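Local coordinates for major capsid protein P2 (PDB 2VVF) that builds the capsid of the lipid-containing marine bacteriophage PM2, as a homotrimer of double jelly-roll subunits, at residues A[11-14]-A[18-21]; A[32-37]-A[60-65]; A[67-72]-A[79-84]; A[106-109]-A[113-116]; A[118-121]-A[126-129]. One frame throughout, in Å; residues are numbered along the deposited sequence.

Interaction 1: residues A[11-14]-A[18-21]; sequences PNVA and SCSI
At one border of the N-terminal jelly roll, the loop made by Pro11, Asn12 and Val13 packs against Cys19, on an edge strand of the four-stranded sheet. The strand has only just begun when it meets the loop that leads into it, and three residues separate the two segments. Cys19 carries the contact. Its side chain leaves the strand toward the loop, and with chi1 at -44° SG stands beside its own backbone N, opposite the carbonyl carbon, where it lies against the backbone of the loop. SG lies 3.8 Å from Pro11 O and equally far from Val13 CA. Asn12 O is modelled still nearer, but that approach is too short to be trusted. Val13 adds a looser apolar touch through its CG2 branch, 4.3 Å from Cys19 SG. Further along, the ring of Pro11 reaches the strand only at its CD, 4.2 Å from Ser20 O. Asn12 has left-handed helical backbone angles (phi 51°, psi 61°), a bend that probably helps the loop curve past the thiol. No hydrogen bond joins the segments. The loop has its own polar tie instead, from Asn17 ND2 to Asn12 O. Strand 114-120 runs alongside in the same sheet; its Phe118 and Ile120 both touch Cys19, while Val13 rests on Ile120 and Pro127. The same strand is joined to 18-21 through backbone pairing of Ile21 with Ile116 and a hydrogen bond between Ser18 OG and Asp119 OD1.

Interaction 2: residues A[32-37]-A[60-65]; sequences IDLRYS and KTLNDL
Leu34 and Leu62 reach each other because both swing CG to the side opposite the backbone N, with chi1 at 176° and -157°; their second torsions then leave CD2 as the extended branch. The two CD2 methyls meet 3.8 Å apart, on side chains that cross obliquely. Two residues along the strand, on the same face, Tyr36 meets the same Leu62 methyl from a direction roughly at right angles to Leu34, its CD1 a looser 4.5 Å from Leu62 CD2. Leu62 sits in a turn that is itself bonded. Thr61, just before, accepts a capping bond from Asn63 N to its OG1 (3.1 Å), and the backbone bond from Asp64 N to Thr61 O (3.0 Å) begins the winding that becomes helix 63-71. Side chains alternate along the strand. Leu34 and Tyr36 face the turn that leads into the helix, where Leu62 also touches Val81. Asp33 and Arg35 face the trimer interface instead, Arg35 NH2 in a salt bridge with Asp202 of a second subunit and Asp33 OD1 bonded to Gln209 of that subunit. Asp64 turns toward the other jelly roll of its own chain and pairs with Lys178. The link between the strand and this turn is therefore purely apolar; directional bonds are made elsewhere, in the capped turn, along the paired strands and at the subunit interface.

Interaction 3: residues A[67-72]-A[79-84]; sequences LENTRH and GVVSFH
Asn69 makes the tight part of this contact with Ser82 and His84, where the axis of 67-71 passes that of strand 80-84 at 73°, 9.3 Å away at the closest. Its ND2 donates to Ser82 O over 3.0 Å, in a nearly straight bond (166° at the hydrogen) that lies close to the amide plane of Asn69. The other end of the amide, OD1, comes to 3.3 Å from His84 CD2, and the amide and the imidazole stand almost perpendicular, 83° apart. Around this amide the contact loosens, and water bridges the two segments. One molecule donates to Glu68 OE2 and, at 3.2 Å, to Asn69 OD1, while accepting from His84 N at 3.0 Å. A second water accepts from Ser82 N and, weakly, from Asn69 ND2. Val81 CG2 only brushes the amide, 4.3 Å from Asn69 ND2. Arg74 NH1 also binds Asn69 OD1, and Ser82 OG turns the other way, to Asp33 and to Tyr205 of a second subunit. Asn69 thus donates at one end and accepts at the other, which fixes the sense of its amide and satisfies a strand carbonyl within the buried interior. The neighbouring guanidinium would probably polarise the amide and strengthen the bond to Ser82 O.

Interaction 4: residues A[106-109]-A[113-116]; sequences LGTV and TCEI
Leu106 and Thr108 meet Cys114 across the interior of the N-terminal jelly-roll sandwich. The first two lie on and just beyond strand 106-107, which pairs with strand 28-37 in one sheet; Cys114 starts strand 114-120 of the facing sheet, and a short connection carries the chain from one to the other. The thiol is approached from two directions nearly at right angles. Leu106 comes at its end: CD2 sits 3.7 Å from Cys114 SG and almost on the extension of the CB-SG bond. Thr108 comes from the flank, its CG2 4.1 Å from Cys114 SG and about 91° from that bond. Cys114 places its sulfur there by setting SG opposite the backbone N (chi1 -154°). Thr108 splits its two branches. The methyl is given to the sulfur, whereas OG1 is turned away and hydrogen-bonded to Gln27 O and Gly26 N, so the polar atom of a buried residue is satisfied by the backbone of the loop before strand 28-37. Leu51 touches both Leu106 and Cys114 and continues the apolar layer, as Tyr29 does beside Leu106 and Thr108. Next to Leu106, Ala105 belongs to the calcium site it forms with Pro141 and Trp143, and the side chain of Leu106 lies about 6 Å from the ion, while its CD2 methyl points at Cys114 SG.

Interaction 5: residues A[118-121]-A[126-129]; sequences FDID and GPKL
Leu129 offers one methyl, CD1, to two partners on strand 114-120: Phe118 CE2 lies 3.9 Å from Leu129 CD1, and so does Ile120 CD1. The isoleucine and leucine reach toward each other tip to tip; Phe118 and Leu129 also approach from opposite directions, the ring oblique to the methyl. Ile120 has a second point of touch. With chi1 at -47° its longer branch runs to Leu129, and CG2, on the side opposite the backbone N, is left to meet the proline, 4.0 Å from Pro127 CB. Around this shell, Val13 rests on Leu129, Ile44 and Val47 of strand 44-51 pack on Phe118, and Tyr36 backs Leu129. Between the two inward residues Asp119 faces the other way, where OD2 binds Asn46 ND2, consistent with the alternation of the strand. No hydrogen bond crosses between the segments, which sit in facing sheets and are joined by a short loop that carries the chain from one sheet to the other, so their hold on each other rests on dispersion and the exclusion of water between aliphatic and aromatic carbons.

All five contacts lie in the N-terminal jelly roll and follow in series along the chain; interactions 4 and 5 use opposite ends of strand 114-120, their centres 22 Å apart. Interactions 1 and 5 sit together, 7 Å between centres, at one end of the sandwich, with interaction 2 about 10 Å from interaction 5, centre to centre. Interactions 2 and 3, whose centres are 8 Å apart, share helix 63-71 and the paired strands 28-37 and 80-84, and both touch the second subunit. Interaction 4 lies near the calcium site at the far end. Strand 28-37 thus links the inner core of the jelly roll to the trimer interface.

Interaction 1: residues A[11-14]-A[18-21]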
loop_
_atom_site.group_PDB
_atom_site.type_symbol
_atom_site.label_atom_id
_atom_site.label_comp_id
_atom_site.label_asym_id
_atom_site.label_seq_id
_atom_site.Cartn_x
_atom_site.Cartn_y
_atom_site.Cartn_z
ATOM N N PRO A 11 36.060 -0.057 11.166
ATOM C CA PRO A 11 37.295 -0.141 11.942
ATOM C C PRO A 11 37.108 -0.292 13.449
ATOM O O PRO A 11 36.273 0.376 14.059
ATOM C CB PRO A 11 37.998 1.186 11.631
ATOM C CG PRO A 11 37.419 1.637 10.335
ATOM C CD PRO A 11 35.997 1.166 10.348
ATOM N N ASN A 12 37.920 -1.166 14.037
ATOM C CA ASN A 12 37.936 -1.399 15.477
ATOM C C ASN A 12 36.591 -1.673 16.134
ATOM O O ASN A 12 36.178 -0.949 17.040
ATOM C CB ASN A 12 38.648 -0.250 16.190
ATOM C CG ASN A 12 39.847 0.256 15.414
ATOM O OD1 ASN A 12 40.762 -0.505 15.103
ATOM N ND2 ASN A 12 39.834 1.539 15.074
ATOM N N VAL A 13 35.934 -2.749 15.716
ATOM C CA VAL A 13 34.657 -3.128 16.308
ATOM C C VAL A 13 34.897 -4.033 17.514
ATOM O O VAL A 13 35.157 -5.229 17.367
ATOM C CB VAL A 13 33.722 -3.791 15.280
ATOM C CG1 VAL A 13 32.470 -4.325 15.964
ATOM C CG2 VAL A 13 33.355 -2.808 14.181
ATOM N N ALA A 14 34.826 -3.452 18.707
ATOM C CA ALA A 14 35.037 -4.205 19.936
ATOM C C ALA A 14 34.254 -3.585 21.086
ATOM O O ALA A 14 33.883 -2.412 21.033
ATOM C CB ALA A 14 36.518 -4.267 20.273
ATOM N N SER A 18 34.636 3.014 20.508
ATOM C CA SER A 18 33.865 4.066 19.856
ATOM C C SER A 18 34.145 3.969 18.361
ATOM O O SER A 18 35.221 4.348 17.895
ATOM C CB SER A 18 34.283 5.444 20.376
ATOM O OG SER A 18 33.453 5.857 21.448
ATOM N N CYS A 19 33.192 3.420 17.618
ATOM C CA CYS A 19 33.371 3.237 16.186
ATOM C C CYS A 19 32.592 4.242 15.358
ATOM O O CYS A 19 31.782 5.009 15.880
ATOM C CB CYS A 19 33.007 1.810 15.773
ATOM S SG CYS A 19 33.656 0.537 16.875
ATOM N N SER A 20 32.849 4.232 14.056
ATOM C CA SER A 20 32.189 5.157 13.152
ATOM C C SER A 20 32.050 4.562 11.757
ATOM O O SER A 20 32.919 3.820 11.301
ATOM C CB SER A 20 32.987 6.459 13.081
ATOM O OG SER A 20 32.553 7.267 12.007
ATOM N N ILE A 21 30.951 4.890 11.087
ATOM C CA ILE A 21 30.719 4.434 9.724
ATOM C C ILE A 21 30.944 5.617 8.793
ATOM O O ILE A 21 30.035 6.408 8.547
ATOM C CB ILE A 21 29.306 3.840 9.542
ATOM C CG1 ILE A 21 29.152 2.566 10.373
ATOM C CG2 ILE A 21 29.036 3.554 8.067
ATOM C CD1 ILE A 21 27.788 1.928 10.254
#

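Interaction 2: residues A[32-37]-A[60-65]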
loop_
_atom_site.group_PDB
_atom_site.type_symbol
_atom_site.label_atom_id
_atom_site.label_comp_id
_atom_site.label_asym_id
_atom_site.label_seq_id
_atom_site.Cartn_x
_atom_site.Cartn_y
_atom_site.Cartn_z
ATOM N N ILE A 32 20.751 2.515 4.439
ATOM C CA ILE A 32 21.979 1.903 4.931
ATOM C C ILE A 32 21.613 0.742 5.852
ATOM O O ILE A 32 21.035 0.942 6.922
ATOM C CB ILE A 32 22.892 2.930 5.633
ATOM C CG1 ILE A 32 23.598 3.806 4.595
ATOM C CG2 ILE A 32 23.906 2.219 6.520
ATOM C CD1 ILE A 32 24.213 5.064 5.169
ATOM N N ASP A 33 21.920 -0.474 5.411
ATOM C CA ASP A 33 21.610 -1.670 6.185
ATOM C C ASP A 33 22.770 -2.067 7.091
ATOM O O ASP A 33 23.835 -2.457 6.617
ATOM C CB ASP A 33 21.233 -2.829 5.257
ATOM C CG ASP A 33 20.161 -2.446 4.252
ATOM O OD1 ASP A 33 19.166 -1.805 4.652
ATOM O OD2 ASP A 33 20.314 -2.780 3.059
ATOM N N LEU A 34 22.554 -1.965 8.398
ATOM C CA LEU A 34 23.585 -2.306 9.368
ATOM C C LEU A 34 23.344 -3.673 9.999
ATOM O O LEU A 34 22.369 -3.872 10.721
ATOM C CB LEU A 34 23.682 -1.232 10.455
ATOM C CG LEU A 34 24.670 -1.508 11.594
ATOM C CD1 LEU A 34 26.103 -1.476 11.085
ATOM C CD2 LEU A 34 24.475 -0.513 12.729
ATOM N N ARG A 35 24.245 -4.608 9.721
ATOM C CA ARG A 35 24.152 -5.954 10.270
ATOM C C ARG A 35 24.933 -6.013 11.578
ATOM O O ARG A 35 26.053 -5.515 11.661
ATOM C CB ARG A 35 24.705 -6.976 9.272
ATOM C CG ARG A 35 24.527 -8.424 9.697
ATOM C CD ARG A 35 24.936 -9.379 8.587
ATOM N NE ARG A 35 23.902 -9.516 7.564
ATOM C CZ ARG A 35 22.729 -10.110 7.761
ATOM N NH1 ARG A 35 22.434 -10.623 8.947
ATOM N NH2 ARG A 35 21.852 -10.192 6.774
ATOM N N TYR A 36 24.331 -6.605 12.603
ATOM C CA TYR A 36 24.970 -6.699 13.909
ATOM C C TYR A 36 24.837 -8.088 14.517
ATOM O O TYR A 36 23.862 -8.800 14.272
ATOM C CB TYR A 36 24.374 -5.665 14.866
ATOM C CG TYR A 36 22.899 -5.874 15.141
ATOM C CD1 TYR A 36 21.931 -5.231 14.378
ATOM C CD2 TYR A 36 22.476 -6.735 16.148
ATOM C CE1 TYR A 36 20.580 -5.432 14.618
ATOM C CE2 TYR A 36 21.128 -6.944 16.391
ATOM C CZ TYR A 36 20.184 -6.290 15.626
ATOM O OH TYR A 36 18.846 -6.494 15.870
ATOM N N SER A 37 25.822 -8.458 15.326
ATOM C CA SER A 37 25.833 -9.745 16.008
ATOM C C SER A 37 26.847 -9.684 17.145
ATOM O O SER A 37 27.829 -8.946 17.069
ATOM C CB SER A 37 26.178 -10.874 15.032
ATOM O OG SER A 37 27.580 -11.037 14.906
ATOM N N LYS A 60 19.612 7.479 21.155
ATOM C CA LYS A 60 20.199 7.077 22.433
ATOM C C LYS A 60 20.838 5.701 22.278
ATOM O O LYS A 60 21.948 5.463 22.745
ATOM C CB LYS A 60 19.132 7.039 23.527
ATOM C CG LYS A 60 19.637 7.434 24.902
ATOM C CD LYS A 60 18.486 7.595 25.879
ATOM C CE LYS A 60 18.859 7.085 27.260
ATOM N NZ LYS A 60 17.793 6.222 27.836
ATOM N N THR A 61 20.124 4.806 21.602
ATOM C CA THR A 61 20.613 3.459 21.320
ATOM C C THR A 61 20.079 3.009 19.964
ATOM O O THR A 61 19.127 3.588 19.441
ATOM C CB THR A 61 20.248 2.455 22.429
ATOM O OG1 THR A 61 18.984 1.850 22.135
ATOM C CG2 THR A 61 20.181 3.144 23.780
ATOM N N LEU A 62 20.702 1.984 19.395
ATOM C CA LEU A 62 20.286 1.468 18.096
ATOM C C LEU A 62 18.864 0.915 18.140
ATOM O O LEU A 62 18.219 0.760 17.105
ATOM C CB LEU A 62 21.260 0.395 17.606
ATOM C CG LEU A 62 21.286 0.148 16.097
ATOM C CD1 LEU A 62 21.686 1.411 15.349
ATOM C CD2 LEU A 62 22.226 -1.001 15.761
ATOM N N ASN A 63 18.381 0.624 19.343
ATOM C CA ASN A 63 17.036 0.090 19.519
ATOM C C ASN A 63 15.972 1.116 19.144
ATOM O O ASN A 63 14.853 0.758 18.781
ATOM C CB ASN A 63 16.823 -0.379 20.958
ATOM C CG ASN A 63 15.543 -1.172 21.124
ATOM O OD1 ASN A 63 15.278 -2.108 20.371
ATOM N ND2 ASN A 63 14.731 -0.790 22.103
ATOM N N ASP A 64 16.330 2.392 19.241
ATOM C CA ASP A 64 15.411 3.468 18.903
ATOM C C ASP A 64 15.214 3.546 17.391
ATOM O O ASP A 64 14.182 4.023 16.912
ATOM C CB ASP A 64 15.921 4.803 19.450
ATOM C CG ASP A 64 15.528 5.024 20.899
ATOM O OD1 ASP A 64 16.328 4.670 21.792
ATOM O OD2 ASP A 64 14.411 5.533 21.142
ATOM N N LEU A 65 16.203 3.062 16.644
ATOM C CA LEU A 65 16.117 3.046 15.189
ATOM C C LEU A 65 15.226 1.880 14.772
ATOM O O LEU A 65 14.510 1.953 13.771
ATOM C CB LEU A 65 17.506 2.899 14.566
ATOM C CG LEU A 65 17.557 2.791 13.038
ATOM C CD1 LEU A 65 17.058 4.069 12.380
ATOM C CD2 LEU A 65 18.957 2.447 12.557
#

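Interaction 3: residues A[67-72]-A[79-84]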
loop_
_atom_site.group_PDB
_atom_site.type_symbol
_atom_site.label_atom_id
_atom_site.label_comp_id
_atom_site.label_asym_id
_atom_site.label_seq_id
_atom_site.Cartn_x
_atom_site.Cartn_y
_atom_site.Cartn_z
ATOM N N LEU A 67 12.740 0.778 16.607
ATOM C CA LEU A 67 11.394 1.206 16.968
ATOM C C LEU A 67 10.866 2.225 15.962
ATOM O O LEU A 67 9.674 2.256 15.655
ATOM C CB LEU A 67 11.385 1.790 18.380
ATOM C CG LEU A 67 11.753 0.800 19.488
ATOM C CD1 LEU A 67 11.757 1.474 20.845
ATOM C CD2 LEU A 67 10.805 -0.387 19.478
ATOM N N GLU A 68 11.766 3.053 15.443
ATOM C CA GLU A 68 11.399 4.053 14.450
ATOM C C GLU A 68 10.859 3.360 13.203
ATOM O O GLU A 68 9.871 3.800 12.615
ATOM C CB GLU A 68 12.618 4.901 14.085
ATOM C CG GLU A 68 12.475 5.684 12.792
ATOM C CD GLU A 68 13.627 6.642 12.571
ATOM O OE1 GLU A 68 14.007 7.342 13.533
ATOM O OE2 GLU A 68 14.164 6.681 11.443
ATOM N N ASN A 69 11.516 2.275 12.807
ATOM C CA ASN A 69 11.107 1.512 11.632
ATOM C C ASN A 69 9.846 0.701 11.916
ATOM O O ASN A 69 8.973 0.571 11.055
ATOM C CB ASN A 69 12.239 0.588 11.171
ATOM C CG ASN A 69 13.447 1.354 10.661
ATOM O OD1 ASN A 69 13.321 2.470 10.153
ATOM N ND2 ASN A 69 14.625 0.754 10.789
ATOM N N THR A 70 9.759 0.158 13.127
ATOM C CA THR A 70 8.604 -0.635 13.538
ATOM C C THR A 70 7.326 0.199 13.502
ATOM O O THR A 70 6.266 -0.285 13.096
ATOM C CB THR A 70 8.815 -1.252 14.934
ATOM O OG1 THR A 70 10.029 -2.014 14.948
ATOM C CG2 THR A 70 7.651 -2.157 15.301
ATOM N N ARG A 71 7.432 1.452 13.935
ATOM C CA ARG A 71 6.291 2.363 13.966
ATOM C C ARG A 71 5.633 2.546 12.600
ATOM O O ARG A 71 4.409 2.638 12.500
ATOM C CB ARG A 71 6.706 3.724 14.526
ATOM C CG ARG A 71 5.588 4.456 15.240
ATOM C CD ARG A 71 6.015 5.859 15.621
ATOM N NE ARG A 71 6.164 6.719 14.452
ATOM C CZ ARG A 71 5.146 7.194 13.739
ATOM N NH1 ARG A 71 3.898 6.891 14.072
ATOM N NH2 ARG A 71 5.378 7.972 12.693
ATOM N N HIS A 72 6.453 2.618 11.555
ATOM C CA HIS A 72 5.953 2.795 10.195
ATOM C C HIS A 72 5.630 1.450 9.561
ATOM O O HIS A 72 5.247 1.379 8.391
ATOM C CB HIS A 72 6.982 3.532 9.342
ATOM C CG HIS A 72 7.197 4.954 9.751
ATOM N ND1 HIS A 72 6.251 5.936 9.552
ATOM C CD2 HIS A 72 8.252 5.561 10.345
ATOM C CE1 HIS A 72 6.716 7.088 10.002
ATOM N NE2 HIS A 72 7.927 6.888 10.489
ATOM N N GLY A 79 19.086 -9.138 13.580
ATOM C CA GLY A 79 20.470 -9.163 13.129
ATOM C C GLY A 79 20.756 -8.039 12.139
ATOM O O GLY A 79 21.885 -7.877 11.685
ATOM N N VAL A 80 19.729 -7.264 11.809
ATOM C CA VAL A 80 19.887 -6.156 10.876
ATOM C C VAL A 80 18.973 -4.987 11.213
ATOM O O VAL A 80 17.818 -5.174 11.596
ATOM C CB VAL A 80 19.690 -6.602 9.409
ATOM C CG1 VAL A 80 20.344 -5.605 8.458
ATOM C CG2 VAL A 80 20.244 -7.999 9.190
ATOM N N VAL A 81 19.499 -3.779 11.050
ATOM C CA VAL A 81 18.739 -2.558 11.290
ATOM C C VAL A 81 19.102 -1.557 10.200
ATOM O O VAL A 81 20.280 -1.315 9.931
ATOM C CB VAL A 81 18.973 -1.996 12.708
ATOM C CG1 VAL A 81 20.383 -1.450 12.846
ATOM C CG2 VAL A 81 17.937 -0.928 13.035
ATOM N N SER A 82 18.089 -1.015 9.536
ATOM C CA SER A 82 18.317 -0.097 8.430
ATOM C C SER A 82 18.081 1.368 8.760
ATOM O O SER A 82 17.226 1.708 9.577
ATOM C CB SER A 82 17.465 -0.496 7.222
ATOM O OG SER A 82 17.682 -1.851 6.863
ATOM N N PHE A 83 18.837 2.231 8.090
ATOM C CA PHE A 83 18.696 3.672 8.233
ATOM C C PHE A 83 17.927 4.130 7.008
ATOM O O PHE A 83 18.495 4.246 5.922
ATOM C CB PHE A 83 20.068 4.349 8.245
ATOM C CG PHE A 83 20.821 4.185 9.534
ATOM C CD1 PHE A 83 20.852 5.206 10.469
ATOM C CD2 PHE A 83 21.525 3.022 9.797
ATOM C CE1 PHE A 83 21.557 5.060 11.652
ATOM C CE2 PHE A 83 22.232 2.873 10.976
ATOM C CZ PHE A 83 22.247 3.893 11.903
ATOM N N HIS A 84 16.627 4.345 7.171
ATOM C CA HIS A 84 15.787 4.769 6.060
ATOM C C HIS A 84 15.806 6.281 5.882
ATOM O O HIS A 84 15.038 7.000 6.524
ATOM C CB HIS A 84 14.348 4.289 6.258
ATOM C CG HIS A 84 14.184 2.805 6.148
ATOM N ND1 HIS A 84 13.868 2.177 4.963
ATOM C CD2 HIS A 84 14.281 1.827 7.078
ATOM C CE1 HIS A 84 13.784 0.875 5.166
ATOM N NE2 HIS A 84 14.030 0.636 6.442
HETATM O O HOH W 1 15.174 5.043 9.690
HETATM O O HOH W 2 15.064 -2.063 10.314
#

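Interaction 4: residues A[106-109]-A[113-116]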
loop_
_atom_site.group_PDB
_atom_site.type_symbol
_atom_site.label_atom_id
_atom_site.label_comp_id
_atom_site.label_asym_id
_atom_site.label_seq_id
_atom_site.Cartn_x
_atom_site.Cartn_y
_atom_site.Cartn_z
ATOM N N LEU A 106 19.780 10.791 1.618
ATOM C CA LEU A 106 20.968 11.475 2.109
ATOM C C LEU A 106 21.973 11.786 1.005
ATOM O O LEU A 106 22.896 11.007 0.756
ATOM C CB LEU A 106 21.640 10.658 3.213
ATOM C CG LEU A 106 22.953 11.215 3.769
ATOM C CD1 LEU A 106 22.771 12.654 4.225
ATOM C CD2 LEU A 106 23.458 10.346 4.909
ATOM N N GLY A 107 21.800 12.934 0.357
ATOM C CA GLY A 107 22.723 13.365 -0.684
ATOM C C GLY A 107 24.004 13.808 0.011
ATOM O O GLY A 107 23.958 14.314 1.133
ATOM N N THR A 108 25.145 13.601 -0.641
ATOM C CA THR A 108 26.429 13.962 -0.047
ATOM C C THR A 108 27.213 15.001 -0.846
ATOM O O THR A 108 28.279 15.444 -0.419
ATOM C CB THR A 108 27.286 12.717 0.243
ATOM O OG1 THR A 108 27.685 12.114 -0.992
ATOM C CG2 THR A 108 26.500 11.708 1.065
ATOM N N VAL A 109 26.684 15.393 -1.999
ATOM C CA VAL A 109 27.355 16.373 -2.846
ATOM C C VAL A 109 27.621 17.690 -2.118
ATOM O O VAL A 109 26.706 18.296 -1.559
ATOM C CB VAL A 109 26.598 16.600 -4.164
ATOM C CG1 VAL A 109 27.076 17.875 -4.838
ATOM C CG2 VAL A 109 26.770 15.402 -5.085
ATOM N N THR A 113 32.463 15.574 4.965
ATOM C CA THR A 113 32.412 14.342 5.740
ATOM C C THR A 113 30.985 13.898 6.040
ATOM O O THR A 113 30.116 14.712 6.353
ATOM C CB THR A 113 33.250 14.432 7.032
ATOM O OG1 THR A 113 32.627 15.337 7.954
ATOM C CG2 THR A 113 34.659 14.904 6.729
ATOM N N CYS A 114 30.759 12.594 5.942
ATOM C CA CYS A 114 29.468 11.993 6.252
ATOM C C CYS A 114 29.755 10.803 7.158
ATOM O O CYS A 114 30.397 9.837 6.745
ATOM C CB CYS A 114 28.752 11.541 4.979
ATOM S SG CYS A 114 26.951 11.498 5.134
ATOM N N GLU A 115 29.320 10.894 8.408
ATOM C CA GLU A 115 29.614 9.855 9.381
ATOM C C GLU A 115 28.415 9.378 10.193
ATOM O O GLU A 115 27.459 10.121 10.426
ATOM C CB GLU A 115 30.681 10.368 10.351
ATOM C CG GLU A 115 31.916 9.498 10.458
ATOM C CD GLU A 115 33.054 10.202 11.169
ATOM O OE1 GLU A 115 33.772 10.983 10.510
ATOM O OE2 GLU A 115 33.220 9.991 12.389
ATOM N N ILE A 116 28.511 8.140 10.665
ATOM C CA ILE A 116 27.506 7.557 11.541
ATOM C C ILE A 116 28.262 7.005 12.744
ATOM O O ILE A 116 28.724 5.864 12.733
ATOM C CB ILE A 116 26.681 6.461 10.842
ATOM C CG1 ILE A 116 25.793 7.071 9.759
ATOM C CG2 ILE A 116 25.824 5.721 11.857
ATOM C CD1 ILE A 116 24.899 6.059 9.075
#

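Interaction 5: residues A[118-121]-A[126-129]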
loop_
_atom_site.group_PDB
_atom_site.type_symbol
_atom_site.label_atom_id
_atom_site.label_comp_id
_atom_site.label_asym_id
_atom_site.label_seq_id
_atom_site.Cartn_x
_atom_site.Cartn_y
_atom_site.Cartn_z
ATOM N N PHE A 118 28.947 5.971 16.824
ATOM C CA PHE A 118 28.251 5.240 17.874
ATOM C C PHE A 118 29.260 4.611 18.825
ATOM O O PHE A 118 30.430 4.447 18.483
ATOM C CB PHE A 118 27.346 4.159 17.271
ATOM C CG PHE A 118 28.083 3.140 16.449
ATOM C CD1 PHE A 118 28.293 3.341 15.095
ATOM C CD2 PHE A 118 28.576 1.983 17.034
ATOM C CE1 PHE A 118 28.977 2.407 14.338
ATOM C CE2 PHE A 118 29.261 1.045 16.282
ATOM C CZ PHE A 118 29.461 1.258 14.932
ATOM N N ASP A 119 28.800 4.261 20.021
ATOM C CA ASP A 119 29.657 3.646 21.024
ATOM C C ASP A 119 29.195 2.224 21.324
ATOM O O ASP A 119 28.001 1.974 21.501
ATOM C CB ASP A 119 29.649 4.471 22.313
ATOM C CG ASP A 119 29.917 5.943 22.066
ATOM O OD1 ASP A 119 30.748 6.259 21.188
ATOM O OD2 ASP A 119 29.298 6.785 22.750
ATOM N N ILE A 120 30.140 1.292 21.379
ATOM C CA ILE A 120 29.815 -0.095 21.683
ATOM C C ILE A 120 29.923 -0.328 23.186
ATOM O O ILE A 120 30.971 -0.088 23.789
ATOM C CB ILE A 120 30.701 -1.080 20.892
ATOM C CG1 ILE A 120 30.758 -0.681 19.416
ATOM C CG2 ILE A 120 30.182 -2.505 21.044
ATOM C CD1 ILE A 120 31.545 -1.645 18.553
ATOM N N ASP A 121 28.830 -0.775 23.795
ATOM C CA ASP A 121 28.816 -1.023 25.232
ATOM C C ASP A 121 29.920 -1.993 25.644
ATOM O O ASP A 121 30.336 -2.850 24.864
ATOM C CB ASP A 121 27.452 -1.544 25.685
ATOM C CG ASP A 121 27.299 -1.541 27.195
ATOM O OD1 ASP A 121 27.161 -0.446 27.778
ATOM O OD2 ASP A 121 27.322 -2.634 27.800
ATOM N N GLY A 126 30.502 -10.151 21.768
ATOM C CA GLY A 126 31.543 -10.217 20.748
ATOM C C GLY A 126 31.076 -9.460 19.507
ATOM O O GLY A 126 30.857 -10.050 18.449
ATOM N N PRO A 127 30.911 -8.151 19.664
ATOM C CA PRO A 127 30.426 -7.280 18.597
ATOM C C PRO A 127 30.985 -7.554 17.204
ATOM O O PRO A 127 32.193 -7.709 17.017
ATOM C CB PRO A 127 30.836 -5.882 19.071
ATOM C CG PRO A 127 31.979 -6.113 19.988
ATOM C CD PRO A 127 31.685 -7.409 20.673
ATOM N N LYS A 128 30.082 -7.586 16.229
ATOM C CA LYS A 128 30.428 -7.790 14.827
ATOM C C LYS A 128 29.465 -6.933 14.012
ATOM O O LYS A 128 28.256 -7.154 14.039
ATOM C CB LYS A 128 30.266 -9.263 14.440
ATOM C CG LYS A 128 31.572 -10.039 14.368
ATOM C CD LYS A 128 31.348 -11.519 14.634
ATOM C CE LYS A 128 32.593 -12.171 15.212
ATOM N NZ LYS A 128 32.581 -13.649 15.029
ATOM N N LEU A 129 29.994 -5.929 13.324
ATOM C CA LEU A 129 29.151 -5.028 12.550
ATOM C C LEU A 129 29.652 -4.776 11.135
ATOM O O LEU A 129 30.837 -4.529 10.912
ATOM C CB LEU A 129 28.969 -3.698 13.284
ATOM C CG LEU A 129 28.535 -3.774 14.748
ATOM C CD1 LEU A 129 29.298 -2.756 15.583
ATOM C CD2 LEU A 129 27.035 -3.556 14.871
#